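Local coordinates for protein Exo-beta-1,3-galactanase (Bifidobacterium bifidum, PDB 5FLW) that probably hydrolyses beta-1,3-linked galactans from the chain end, releasing galactose, as a family 43 glycoside hydrolase, at residues Asn215-Ala220 and Asp287-Leu292; Ile194-Leu199 and Asn257-Leu262; Gly198-Phe203 and Thr221-Pro226. All blocks are in the same frame, centred on the assembly; numbering follows the deposited sequence.

Contact 1. Residues Asn215-Ala220 and Asp287-Leu292; sequences NKYSTA and DGVASL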
ATOM      1  N   ASN A 215       6.259  -8.971  10.549  1.00 15.31           N
ATOM      2  CA  ASN A 215       5.061  -8.160  10.399  1.00 14.69           C
ATOM      3  C   ASN A 215       3.870  -8.840  11.098  1.00 17.02           C
ATOM      4  O   ASN A 215       3.881 -10.044  11.389  1.00 17.21           O
ATOM      5  CB  ASN A 215       4.748  -7.935   8.917  1.00 14.49           C
ATOM      6  CG  ASN A 215       5.835  -7.120   8.164  1.00 14.51           C
ATOM      7  OD1 ASN A 215       5.742  -6.971   6.945  1.00 14.85           O
ATOM      8  ND2 ASN A 215       6.854  -6.620   8.871  1.00 14.85           N
ATOM      9  N   LYS A 216       2.822  -8.049  11.366  1.00 16.74           N
ATOM     10  CA  LYS A 216       1.704  -8.561  12.155  1.00 16.33           C
ATOM     11  C   LYS A 216       0.360  -8.133  11.570  1.00 17.78           C
ATOM     12  O   LYS A 216       0.269  -7.236  10.712  1.00 16.40           O
ATOM     13  CB  LYS A 216       1.793  -8.100  13.618  1.00 17.18           C
ATOM     14  CG  LYS A 216       3.120  -8.321  14.265  1.00 19.89           C
ATOM     15  CD  LYS A 216       3.042  -8.032  15.762  1.00 23.55           C
ATOM     16  CE  LYS A 216       4.325  -8.422  16.451  1.00 25.22           C
ATOM     17  NZ  LYS A 216       4.336  -8.073  17.901  1.00 33.87           N
ATOM     18  N   TYR A 217      -0.703  -8.774  12.081  1.00 16.71           N
ATOM     19  CA  TYR A 217      -2.067  -8.443  11.687  1.00 16.62           C
ATOM     20  C   TYR A 217      -3.010  -8.418  12.893  1.00 21.53           C
ATOM     21  O   TYR A 217      -2.752  -9.025  13.949  1.00 20.29           O
ATOM     22  CB  TYR A 217      -2.593  -9.378  10.582  1.00 16.87           C
ATOM     23  CG  TYR A 217      -2.966 -10.762  11.082  1.00 18.13           C
ATOM     24  CD1 TYR A 217      -1.975 -11.688  11.433  1.00 18.78           C
ATOM     25  CD2 TYR A 217      -4.298 -11.142  11.223  1.00 19.47           C
ATOM     26  CE1 TYR A 217      -2.293 -12.960  11.911  1.00 19.86           C
ATOM     27  CE2 TYR A 217      -4.639 -12.422  11.706  1.00 22.76           C
ATOM     28  CZ  TYR A 217      -3.633 -13.326  12.042  1.00 29.39           C
ATOM     29  OH  TYR A 217      -3.967 -14.591  12.501  1.00 26.79           O
ATOM     30  N   SER A 218      -4.128  -7.711  12.708  1.00 20.37           N
ATOM     31  CA  SER A 218      -5.201  -7.613  13.688  1.00 20.50           C
ATOM     32  C   SER A 218      -6.522  -7.763  12.943  1.00 21.60           C
ATOM     33  O   SER A 218      -6.595  -7.499  11.740  1.00 19.51           O
ATOM     34  CB  SER A 218      -5.120  -6.270  14.427  1.00 18.95           C
ATOM     35  OG  SER A 218      -6.150  -6.105  15.367  1.00 22.26           O
ATOM     36  N   THR A 219      -7.564  -8.215  13.661  1.00 19.94           N
ATOM     37  CA  THR A 219      -8.895  -8.403  13.075  1.00 25.28           C
ATOM     38  C   THR A 219      -9.949  -7.655  13.894  1.00 23.93           C
ATOM     39  O   THR A 219      -9.756  -7.352  15.079  1.00 23.08           O
ATOM     40  CB  THR A 219      -9.307  -9.891  12.966  1.00 20.91           C
ATOM     41  OG1 THR A 219      -9.379 -10.455  14.276  1.00 22.17           O
ATOM     42  CG2 THR A 219      -8.276 -10.669  12.171  1.00 20.55           C
ATOM     43  N   ALA A 220     -11.065  -7.344  13.229  1.00 20.29           N
ATOM     44  CA  ALA A 220     -12.194  -6.671  13.862  1.00 20.83           C
ATOM     45  C   ALA A 220     -13.421  -6.891  12.992  1.00 21.18           C
ATOM     46  O   ALA A 220     -13.310  -7.143  11.788  1.00 21.94           O
ATOM     47  CB  ALA A 220     -11.930  -5.172  14.078  1.00 20.14           C
ATOM     48  N   ASP A 287     -11.127 -17.595   8.930  1.00 30.07           N
ATOM     49  CA  ASP A 287     -11.566 -17.716  10.333  1.00 29.35           C
ATOM     50  C   ASP A 287     -10.689 -16.929  11.309  1.00 28.62           C
ATOM     51  O   ASP A 287     -10.364 -17.404  12.396  1.00 30.61           O
ATOM     52  CB  ASP A 287     -11.704 -19.180  10.777  1.00 32.66           C
ATOM     53  CG  ASP A 287     -12.468 -20.020   9.776  1.00 34.52           C
ATOM     54  OD1 ASP A 287     -13.606 -19.627   9.423  1.00 53.99           O
ATOM     55  OD2 ASP A 287     -11.934 -21.065   9.343  1.00 55.57           O
ATOM     56  N   GLY A 288     -10.302 -15.717  10.919  1.00 28.34           N
ATOM     57  CA  GLY A 288      -9.519 -14.871  11.792  1.00 26.62           C
ATOM     58  C   GLY A 288      -8.048 -15.176  11.806  1.00 25.71           C
ATOM     59  O   GLY A 288      -7.301 -14.530  12.558  1.00 27.07           O
ATOM     60  N   VAL A 289      -7.597 -16.115  10.987  1.00 25.49           N
ATOM     61  CA  VAL A 289      -6.200 -16.508  10.954  1.00 24.81           C
ATOM     62  C   VAL A 289      -5.634 -16.162   9.581  1.00 26.53           C
ATOM     63  O   VAL A 289      -6.232 -16.495   8.552  1.00 24.94           O
ATOM     64  CB  VAL A 289      -6.022 -17.998  11.283  1.00 25.94           C
ATOM     65  CG1 VAL A 289      -4.548 -18.368  11.195  1.00 28.42           C
ATOM     66  CG2 VAL A 289      -6.562 -18.267  12.646  1.00 27.56           C
ATOM     67  N   ALA A 290      -4.499 -15.474   9.572  1.00 22.40           N
ATOM     68  CA  ALA A 290      -3.760 -15.175   8.353  1.00 21.48           C
ATOM     69  C   ALA A 290      -2.397 -15.860   8.435  1.00 20.96           C
ATOM     70  O   ALA A 290      -1.742 -15.824   9.485  1.00 21.63           O
ATOM     71  CB  ALA A 290      -3.572 -13.662   8.159  1.00 20.45           C
ATOM     72  N   SER A 291      -1.968 -16.490   7.339  1.00 20.63           N
ATOM     73  CA  SER A 291      -0.760 -17.308   7.395  1.00 24.22           C
ATOM     74  C   SER A 291       0.025 -17.247   6.089  1.00 19.75           C
ATOM     75  O   SER A 291      -0.517 -17.490   5.005  1.00 22.78           O
ATOM     76  CB  SER A 291      -1.115 -18.767   7.739  1.00 24.01           C
ATOM     77  OG  SER A 291       0.004 -19.579   7.487  1.00 31.66           O
ATOM     78  N   LEU A 292       1.314 -16.962   6.194  1.00 22.46           N
ATOM     79  CA  LEU A 292       2.172 -16.813   5.024  1.00 23.68           C
ATOM     80  C   LEU A 292       3.290 -17.840   5.125  1.00 20.28           C
ATOM     81  O   LEU A 292       4.030 -17.843   6.115  1.00 23.19           O
ATOM     82  CB  LEU A 292       2.742 -15.388   4.965  1.00 22.54           C
ATOM     83  CG  LEU A 292       3.527 -14.964   3.740  1.00 19.14           C
ATOM     84  CD1 LEU A 292       2.604 -14.880   2.501  1.00 16.71           C
ATOM     85  CD2 LEU A 292       4.267 -13.613   4.001  1.00 17.49           C
TER
HETATM   86  O   HOH W   1      -8.827 -12.843  14.718  1.00 54.52           O
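Y217 carries most of the contact between residues 215-220 and 287-292, its hydroxyl making a polar interaction and its ring face an apolar one. Its chi1 of 75° places CG between the backbone N and the carbonyl carbon, and the ring stands off strand 216-220 toward residues 288-290. A direct hydrogen bond runs from A290 N to Y217 OH at 3.1 Å, with a fairly straight N-H...O angle of 162°. The methyl of A290 sits almost exactly over the middle of one face, a CH-pi contact with CB 3.8 Å from the centroid of the Y217 ring and 6° off its normal. G288 O lies at the ring's edge, in its plane, 3.5 Å from Y217 CE2. A water hydrogen-bonded to T219 OG1 donates to G288 O over 3.1 Å, and the T219 methyl CG2 packs against the same carbonyl oxygen at 4.0 Å. Beside this bridge, G288 N is hydrogen-bonded to Y201 OH of strand 199-205. No backbone ladder joins the segments; side chains and a water bring strand 289-291, outermost in its four-stranded sheet, against strand 216-220, third of the preceding sheet, an inter-blade contact of the five-bladed beta-propeller of family 43.

Contact 2. Residues Ile194-Leu199 and Asn257-Leu262; sequences IKKDGL and NSEHFL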
ATOM      1  N   ILE A 194      -7.972  -6.002   4.241  1.00 15.79           N
ATOM      2  CA  ILE A 194      -8.920  -6.756   3.426  1.00 15.46           C
ATOM      3  C   ILE A 194     -10.083  -7.158   4.329  1.00 17.20           C
ATOM      4  O   ILE A 194     -10.035  -7.015   5.557  1.00 17.31           O
ATOM      5  CB  ILE A 194      -8.322  -8.003   2.701  1.00 16.75           C
ATOM      6  CG1 ILE A 194      -7.777  -9.045   3.695  1.00 21.10           C
ATOM      7  CG2 ILE A 194      -7.253  -7.605   1.681  1.00 17.40           C
ATOM      8  CD1 ILE A 194      -8.781 -10.043   4.192  1.00 25.83           C
ATOM      9  N   LYS A 195     -11.143  -7.635   3.694  1.00 19.51           N
ATOM     10  CA  LYS A 195     -12.331  -8.112   4.394  1.00 17.84           C
ATOM     11  C   LYS A 195     -12.739  -9.478   3.854  1.00 18.96           C
ATOM     12  O   LYS A 195     -12.743  -9.699   2.641  1.00 20.79           O
ATOM     13  CB  LYS A 195     -13.516  -7.152   4.166  1.00 18.17           C
ATOM     14  CG  LYS A 195     -14.679  -7.242   5.185  1.00 20.91           C
ATOM     15  CD  LYS A 195     -15.850  -6.395   4.706  1.00 19.01           C
ATOM     16  CE  LYS A 195     -16.940  -6.293   5.738  1.00 20.77           C
ATOM     17  NZ  LYS A 195     -18.005  -5.317   5.397  1.00 20.04           N
ATOM     18  N   LYS A 196     -13.076 -10.393   4.761  1.00 21.46           N
ATOM     19  CA  LYS A 196     -13.562 -11.709   4.365  1.00 24.08           C
ATOM     20  C   LYS A 196     -14.671 -12.138   5.320  1.00 26.14           C
ATOM     21  O   LYS A 196     -14.449 -12.227   6.536  1.00 23.73           O
ATOM     22  CB  LYS A 196     -12.440 -12.751   4.375  1.00 21.72           C
ATOM     23  CG  LYS A 196     -12.891 -14.121   3.902  1.00 21.72           C
ATOM     24  CD  LYS A 196     -11.840 -15.162   4.245  1.00 23.23           C
ATOM     25  CE  LYS A 196     -12.332 -16.574   4.029  1.00 24.33           C
ATOM     26  NZ  LYS A 196     -12.850 -16.749   2.650  1.00 28.70           N
ATOM     27  N   ASP A 197     -15.851 -12.414   4.769  1.00 22.73           N
ATOM     28  CA  ASP A 197     -16.977 -12.945   5.547  1.00 27.64           C
ATOM     29  C   ASP A 197     -17.231 -12.112   6.799  1.00 28.86           C
ATOM     30  O   ASP A 197     -17.368 -12.631   7.912  1.00 25.55           O
ATOM     31  CB  ASP A 197     -16.788 -14.422   5.880  1.00 25.05           C
ATOM     32  CG  ASP A 197     -18.021 -15.031   6.529  1.00 45.66           C
ATOM     33  OD1 ASP A 197     -19.134 -14.514   6.294  1.00 43.73           O
ATOM     34  OD2 ASP A 197     -17.854 -16.047   7.292  1.00 37.48           O
ATOM     35  N   GLY A 198     -17.273 -10.789   6.606  1.00 26.22           N
ATOM     36  CA  GLY A 198     -17.614  -9.866   7.669  1.00 23.56           C
ATOM     37  C   GLY A 198     -16.485  -9.489   8.611  1.00 26.64           C
ATOM     38  O   GLY A 198     -16.711  -8.651   9.495  1.00 27.55           O
ATOM     39  N   LEU A 199     -15.287 -10.069   8.470  1.00 21.70           N
ATOM     40  CA  LEU A 199     -14.163  -9.785   9.360  1.00 21.01           C
ATOM     41  C   LEU A 199     -13.104  -9.006   8.581  1.00 20.43           C
ATOM     42  O   LEU A 199     -12.724  -9.413   7.477  1.00 20.59           O
ATOM     43  CB  LEU A 199     -13.538 -11.076   9.891  1.00 21.96           C
ATOM     44  CG  LEU A 199     -12.560 -10.933  11.052  1.00 21.38           C
ATOM     45  CD1 LEU A 199     -13.317 -10.549  12.312  1.00 24.45           C
ATOM     46  CD2 LEU A 199     -11.781 -12.196  11.271  1.00 21.83           C
ATOM     47  N   ASN A 257     -15.559 -11.914  -0.021  1.00 23.39           N
ATOM     48  CA  ASN A 257     -15.733 -13.311   0.378  1.00 24.60           C
ATOM     49  C   ASN A 257     -14.848 -14.190  -0.495  1.00 24.69           C
ATOM     50  O   ASN A 257     -15.286 -15.179  -1.073  1.00 27.50           O
ATOM     51  CB  ASN A 257     -17.201 -13.732   0.317  1.00 26.18           C
ATOM     52  CG  ASN A 257     -18.015 -13.091   1.399  1.00 26.28           C
ATOM     53  OD1 ASN A 257     -17.874 -13.455   2.569  1.00 32.15           O
ATOM     54  ND2 ASN A 257     -18.851 -12.114   1.035  1.00 29.98           N
ATOM     55  N   SER A 258     -13.578 -13.838  -0.574  1.00 25.57           N
ATOM     56  CA  SER A 258     -12.652 -14.503  -1.467  1.00 26.17           C
ATOM     57  C   SER A 258     -11.974 -15.651  -0.720  1.00 23.79           C
ATOM     58  O   SER A 258     -11.830 -15.622   0.506  1.00 23.96           O
ATOM     59  CB  SER A 258     -11.657 -13.463  -2.009  1.00 22.31           C
ATOM     60  OG  SER A 258     -10.593 -14.061  -2.732  1.00 28.75           O
ATOM     61  N   GLU A 259     -11.606 -16.689  -1.464  1.00 24.54           N
ATOM     62  CA  GLU A 259     -10.853 -17.817  -0.925  1.00 27.37           C
ATOM     63  C   GLU A 259      -9.381 -17.782  -1.275  1.00 28.69           C
ATOM     64  O   GLU A 259      -8.625 -18.635  -0.795  1.00 27.98           O
ATOM     65  CB  GLU A 259     -11.454 -19.164  -1.361  1.00 26.89           C
ATOM     66  CG  GLU A 259     -12.922 -19.407  -0.939  1.00 32.24           C
ATOM     67  CD  GLU A 259     -13.129 -19.519   0.596  1.00 48.46           C
ATOM     68  OE1 GLU A 259     -12.219 -20.024   1.323  1.00 61.32           O
ATOM     69  OE2 GLU A 259     -14.227 -19.116   1.096  1.00 65.93           O
ATOM     70  N   HIS A 260      -8.961 -16.818  -2.090  1.00 22.88           N
ATOM     71  CA  HIS A 260      -7.569 -16.681  -2.508  1.00 21.89           C
ATOM     72  C   HIS A 260      -7.121 -15.237  -2.350  1.00 21.54           C
ATOM     73  O   HIS A 260      -7.847 -14.301  -2.694  1.00 20.53           O
ATOM     74  CB  HIS A 260      -7.328 -17.132  -3.948  1.00 24.02           C
ATOM     75  CG  HIS A 260      -7.865 -18.519  -4.227  1.00 24.72           C
ATOM     76  ND1 HIS A 260      -9.172 -18.747  -4.632  1.00 31.04           N
ATOM     77  CD2 HIS A 260      -7.271 -19.729  -4.123  1.00 35.72           C
ATOM     78  CE1 HIS A 260      -9.343 -20.039  -4.769  1.00 32.78           C
ATOM     79  NE2 HIS A 260      -8.212 -20.646  -4.466  1.00 43.82           N
ATOM     80  N   PHE A 261      -5.917 -15.071  -1.823  1.00 22.37           N
ATOM     81  CA  PHE A 261      -5.355 -13.760  -1.526  1.00 19.84           C
ATOM     82  C   PHE A 261      -3.897 -13.764  -1.951  1.00 18.50           C
ATOM     83  O   PHE A 261      -3.210 -14.796  -1.866  1.00 19.90           O
ATOM     84  CB  PHE A 261      -5.481 -13.425  -0.029  1.00 19.30           C
ATOM     85  CG  PHE A 261      -6.905 -13.351   0.456  1.00 22.98           C
ATOM     86  CD1 PHE A 261      -7.571 -14.500   0.898  1.00 22.14           C
ATOM     87  CD2 PHE A 261      -7.583 -12.139   0.461  1.00 20.88           C
ATOM     88  CE1 PHE A 261      -8.892 -14.429   1.337  1.00 23.60           C
ATOM     89  CE2 PHE A 261      -8.890 -12.056   0.895  1.00 22.44           C
ATOM     90  CZ  PHE A 261      -9.556 -13.200   1.336  1.00 23.91           C
ATOM     91  N   LEU A 262      -3.438 -12.597  -2.400  1.00 16.83           N
ATOM     92  CA  LEU A 262      -2.056 -12.368  -2.803  1.00 18.42           C
ATOM     93  C   LEU A 262      -1.409 -11.384  -1.832  1.00 14.69           C
ATOM     94  O   LEU A 262      -2.005 -10.351  -1.505  1.00 15.94           O
ATOM     95  CB  LEU A 262      -1.990 -11.799  -4.227  1.00 17.76           C
ATOM     96  CG  LEU A 262      -0.592 -11.752  -4.833  1.00 19.54           C
ATOM     97  CD1 LEU A 262      -0.071 -13.156  -5.097  1.00 18.57           C
ATOM     98  CD2 LEU A 262      -0.603 -10.885  -6.098  1.00 17.41           C
TER
HETATM   99  O   HOH W   2     -12.318 -11.600   0.790  1.00 20.13           O
HETATM  100  O   HOH W   3     -15.582 -16.079   2.477  1.00 35.13           O
HETATM  101  O   HOH W   4     -20.413 -13.015   4.073  1.00 62.76           O
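K196 NZ is gripped by three acceptors between residues 194-199 and 257-262. The shortest bond runs to S258 O at 2.6 Å; NZ approaches from above the carbonyl plane, 39° out of it. E259 OE2 adds a salt bridge at 3.1 Å, weak as a hydrogen bond, and a water takes the third bond from K196 NZ at 2.8 Å while donating a weak one to N257 OD1. The lysine is extended as far as CE, then bends at its last torsion (chi4 54°), turning the ammonium group in toward S258 O. The carboxylate reaches it because the E259 chain folds back at chi2, although its CB points away from residues 194-199. Two further waters bridge the segments: one donates to K195 O and accepts from S258 N, the other donates to both D197 OD1 and N257 OD1, each at 3.0 Å. N257 OD1 also lies 3.2 Å from D197 CA. Beneath the charges the packing is apolar: I194 CD1 meets F261 CE2 at 3.9 Å, and K196 CD lies 4.2 Å from F261 CZ. K196-L199 form a type I' turn linking strands 191-196 and 199-205 as a tight hairpin, and residues 257-260 lead into strand 261-266 of the next sheet, with P250 of strand 244-250 and I285 of strand 278-286 flanking I194 and F261.

Contact 3. Residues Gly198-Phe203 and Thr221-Pro226; sequences GLYYWF and TDLHGP
L223 packs over one face of the Y200 ring within a single blade of the family 43 beta-propeller, where the loop after strand 216-220 folds back beside strand 199-205. From Y200 CB, which points toward the loop, chi1 of -59° sets CG beside the backbone N, and the ring lies with L223 over one face and the T221 carbonyl group at one edge. Of the ring atoms, Y200 CG and CD1 are nearest L223 CD2, the latter pair at 3.7 Å, and CE1 and CZ are nearest L223 CG, each at 3.8 Å. L223 CG stands over the ring centre, 3.8 Å from the centroid of Y200 and 14° off the normal, a CH-pi contact in which the two side chains meet at about a right angle. The CD2-CE2 edge faces backbone: CD2 approaches T221 C, in the ring plane, and CE2 lies 3.7 Å from T221 O. At the tip, Y200 OH is hydrogen-bonded to D144 and accepts from a water, 2.8 Å away, that in turn accepts from L223 N; a weak bond from K195 NZ also reaches this hydroxyl. Nearer the hairpin, L199 CD1 touches T221 CG2, and a second water donates to both G198 O and T221 O. The loop keeps its own shape through a type I turn from D222 to G225, followed by a cis peptide before P226. Within that turn D222 OD1 serves two donors of one residue: its anti lone pair takes H224 N at 2.9 Å, closing an Asx turn, and its syn lone pair takes H224 ND1 at 2.8 Å, with the oxygen only 4° out of the imidazole plane.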
ATOM      1  N   GLY A 198     -17.273 -10.789   6.606  1.00 26.22           N
ATOM      2  CA  GLY A 198     -17.614  -9.866   7.669  1.00 23.56           C
ATOM      3  C   GLY A 198     -16.485  -9.489   8.611  1.00 26.64           C
ATOM      4  O   GLY A 198     -16.711  -8.651   9.495  1.00 27.55           O
ATOM      5  N   LEU A 199     -15.287 -10.069   8.470  1.00 21.70           N
ATOM      6  CA  LEU A 199     -14.163  -9.785   9.360  1.00 21.01           C
ATOM      7  C   LEU A 199     -13.104  -9.006   8.581  1.00 20.43           C
ATOM      8  O   LEU A 199     -12.724  -9.413   7.477  1.00 20.59           O
ATOM      9  CB  LEU A 199     -13.538 -11.076   9.891  1.00 21.96           C
ATOM     10  CG  LEU A 199     -12.560 -10.933  11.052  1.00 21.38           C
ATOM     11  CD1 LEU A 199     -13.317 -10.549  12.312  1.00 24.45           C
ATOM     12  CD2 LEU A 199     -11.781 -12.196  11.271  1.00 21.83           C
ATOM     13  N   TYR A 200     -12.632  -7.895   9.161  1.00 19.27           N
ATOM     14  CA  TYR A 200     -11.552  -7.095   8.578  1.00 17.70           C
ATOM     15  C   TYR A 200     -10.206  -7.613   9.072  1.00 18.98           C
ATOM     16  O   TYR A 200     -10.052  -7.949  10.251  1.00 20.97           O
ATOM     17  CB  TYR A 200     -11.690  -5.629   8.997  1.00 17.36           C
ATOM     18  CG  TYR A 200     -13.002  -4.976   8.601  1.00 18.64           C
ATOM     19  CD1 TYR A 200     -13.177  -4.450   7.323  1.00 17.38           C
ATOM     20  CD2 TYR A 200     -14.072  -4.889   9.511  1.00 18.53           C
ATOM     21  CE1 TYR A 200     -14.370  -3.852   6.958  1.00 19.35           C
ATOM     22  CE2 TYR A 200     -15.273  -4.293   9.153  1.00 20.05           C
ATOM     23  CZ  TYR A 200     -15.421  -3.778   7.869  1.00 20.89           C
ATOM     24  OH  TYR A 200     -16.609  -3.174   7.495  1.00 21.23           O
ATOM     25  N   TYR A 201      -9.239  -7.693   8.165  1.00 17.36           N
ATOM     26  CA  TYR A 201      -7.876  -8.093   8.497  1.00 18.05           C
ATOM     27  C   TYR A 201      -6.970  -6.924   8.125  1.00 17.36           C
ATOM     28  O   TYR A 201      -6.995  -6.466   6.985  1.00 17.08           O
ATOM     29  CB  TYR A 201      -7.439  -9.350   7.729  1.00 17.27           C
ATOM     30  CG  TYR A 201      -8.243 -10.635   8.008  1.00 21.88           C
ATOM     31  CD1 TYR A 201      -9.574 -10.755   7.609  1.00 19.12           C
ATOM     32  CD2 TYR A 201      -7.636 -11.743   8.615  1.00 18.56           C
ATOM     33  CE1 TYR A 201     -10.304 -11.933   7.845  1.00 23.55           C
ATOM     34  CE2 TYR A 201      -8.344 -12.920   8.855  1.00 19.81           C
ATOM     35  CZ  TYR A 201      -9.680 -13.012   8.472  1.00 25.41           C
ATOM     36  OH  TYR A 201     -10.389 -14.189   8.693  1.00 23.17           O
ATOM     37  N   TRP A 202      -6.185  -6.451   9.096  1.00 15.21           N
ATOM     38  CA  TRP A 202      -5.328  -5.278   8.972  1.00 15.69           C
ATOM     39  C   TRP A 202      -3.891  -5.724   9.223  1.00 22.77           C
ATOM     40  O   TRP A 202      -3.565  -6.188  10.323  1.00 16.90           O
ATOM     41  CB  TRP A 202      -5.775  -4.258  10.027  1.00 15.60           C
ATOM     42  CG  TRP A 202      -5.053  -2.943  10.127  1.00 16.39           C
ATOM     43  CD1 TRP A 202      -3.944  -2.524   9.429  1.00 17.89           C
ATOM     44  CD2 TRP A 202      -5.397  -1.860  11.015  1.00 15.25           C
ATOM     45  NE1 TRP A 202      -3.585  -1.249   9.828  1.00 18.54           N
ATOM     46  CE2 TRP A 202      -4.462  -0.818  10.794  1.00 18.32           C
ATOM     47  CE3 TRP A 202      -6.415  -1.666  11.964  1.00 17.30           C
ATOM     48  CZ2 TRP A 202      -4.507   0.393  11.510  1.00 15.27           C
ATOM     49  CZ3 TRP A 202      -6.470  -0.457  12.663  1.00 18.21           C
ATOM     50  CH2 TRP A 202      -5.526   0.563  12.419  1.00 17.58           C
ATOM     51  N   PHE A 203      -3.031  -5.568   8.210  1.00 16.12           N
ATOM     52  CA  PHE A 203      -1.627  -5.955   8.266  1.00 14.52           C
ATOM     53  C   PHE A 203      -0.745  -4.712   8.335  1.00 16.30           C
ATOM     54  O   PHE A 203      -1.090  -3.662   7.784  1.00 15.36           O
ATOM     55  CB  PHE A 203      -1.231  -6.756   7.014  1.00 13.80           C
ATOM     56  CG  PHE A 203      -2.071  -7.984   6.786  1.00 16.66           C
ATOM     57  CD1 PHE A 203      -3.347  -7.891   6.236  1.00 15.81           C
ATOM     58  CD2 PHE A 203      -1.588  -9.243   7.120  1.00 16.64           C
ATOM     59  CE1 PHE A 203      -4.127  -9.051   6.034  1.00 18.41           C
ATOM     60  CE2 PHE A 203      -2.365 -10.403   6.914  1.00 16.13           C
ATOM     61  CZ  PHE A 203      -3.623 -10.294   6.368  1.00 15.72           C
ATOM     62  N   THR A 221     -14.596  -6.813  13.622  1.00 22.14           N
ATOM     63  CA  THR A 221     -15.867  -6.880  12.915  1.00 22.63           C
ATOM     64  C   THR A 221     -16.433  -5.499  12.607  1.00 22.09           C
ATOM     65  O   THR A 221     -17.449  -5.387  11.907  1.00 22.88           O
ATOM     66  CB  THR A 221     -16.874  -7.690  13.747  1.00 24.19           C
ATOM     67  OG1 THR A 221     -17.094  -7.013  14.985  1.00 25.71           O
ATOM     68  CG2 THR A 221     -16.313  -9.058  14.081  1.00 24.90           C
ATOM     69  N   ASP A 222     -15.793  -4.450  13.104  1.00 21.88           N
ATOM     70  CA  ASP A 222     -16.157  -3.083  12.779  1.00 20.83           C
ATOM     71  C   ASP A 222     -14.846  -2.327  12.658  1.00 20.92           C
ATOM     72  O   ASP A 222     -13.938  -2.552  13.460  1.00 22.67           O
ATOM     73  CB  ASP A 222     -17.008  -2.480  13.916  1.00 25.07           C
ATOM     74  CG  ASP A 222     -17.676  -1.178  13.518  1.00 34.68           C
ATOM     75  OD1 ASP A 222     -16.951  -0.188  13.347  1.00 21.39           O
ATOM     76  OD2 ASP A 222     -18.910  -1.155  13.338  1.00 33.69           O
ATOM     77  N   LEU A 223     -14.750  -1.454  11.640  1.00 18.87           N
ATOM     78  CA  LEU A 223     -13.520  -0.679  11.424  1.00 25.32           C
ATOM     79  C   LEU A 223     -13.203   0.244  12.601  1.00 19.02           C
ATOM     80  O   LEU A 223     -12.035   0.608  12.799  1.00 21.27           O
ATOM     81  CB  LEU A 223     -13.579   0.114  10.114  1.00 17.17           C
ATOM     82  CG  LEU A 223     -13.490  -0.700   8.818  1.00 17.95           C
ATOM     83  CD1 LEU A 223     -13.968   0.121   7.650  1.00 18.37           C
ATOM     84  CD2 LEU A 223     -12.089  -1.189   8.566  1.00 18.34           C
ATOM     85  N   HIS A 224     -14.218   0.648  13.379  1.00 18.71           N
ATOM     86  CA  HIS A 224     -13.966   1.352  14.633  1.00 19.03           C
ATOM     87  C   HIS A 224     -13.379   0.446  15.715  1.00 26.29           C
ATOM     88  O   HIS A 224     -12.946   0.953  16.759  1.00 23.19           O
ATOM     89  CB  HIS A 224     -15.259   1.957  15.183  1.00 21.07           C
ATOM     90  CG  HIS A 224     -15.887   2.972  14.282  1.00 22.29           C
ATOM     91  ND1 HIS A 224     -16.803   2.634  13.308  1.00 21.80           N
ATOM     92  CD2 HIS A 224     -15.734   4.314  14.206  1.00 19.38           C
ATOM     93  CE1 HIS A 224     -17.192   3.728  12.675  1.00 22.90           C
ATOM     94  NE2 HIS A 224     -16.558   4.760  13.199  1.00 20.42           N
ATOM     95  N   GLY A 225     -13.380  -0.869  15.520  1.00 22.34           N
ATOM     96  CA  GLY A 225     -12.907  -1.762  16.557  1.00 23.01           C
ATOM     97  C   GLY A 225     -14.049  -2.377  17.366  1.00 33.29           C
ATOM     98  O   GLY A 225     -15.239  -2.168  17.043  1.00 25.52           O
ATOM     99  N   PRO A 226     -13.708  -3.111  18.443  1.00 26.23           N
ATOM    100  CA  PRO A 226     -12.338  -3.344  18.926  1.00 24.94           C
ATOM    101  C   PRO A 226     -11.478  -4.174  17.985  1.00 24.88           C
ATOM    102  O   PRO A 226     -11.929  -5.154  17.386  1.00 24.25           O
ATOM    103  CB  PRO A 226     -12.528  -4.152  20.214  1.00 25.28           C
ATOM    104  CG  PRO A 226     -13.925  -4.638  20.198  1.00 27.19           C
ATOM    105  CD  PRO A 226     -14.727  -3.759  19.294  1.00 28.08           C
TER
HETATM  106  O   HOH W   5     -18.563  -6.635  10.032  1.00 29.54           O
HETATM  107  O   HOH W   6     -17.026  -1.343   9.636  1.00 22.25           O

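In the fold
All three contacts lie on one flank of the propeller, about 17 Å from the chain centre, each partly buried, with exposed residues at its margin. Contacts 1 and 2 join the same two sheets at different strands, third to last and first to second; contact 3 stays within the earlier blade, joining its second strand to the loop between its third and fourth. Their chemistry differs accordingly: contact 2, beside a hairpin turn, adds a salt bridge and three waters to its apolar packing, whereas contacts 1 and 3 each centre on a tyrosine with an aliphatic group over its face. Strand 199-205 connects them, pairing with both neighbouring strands, while L199 packs against T219 and G288.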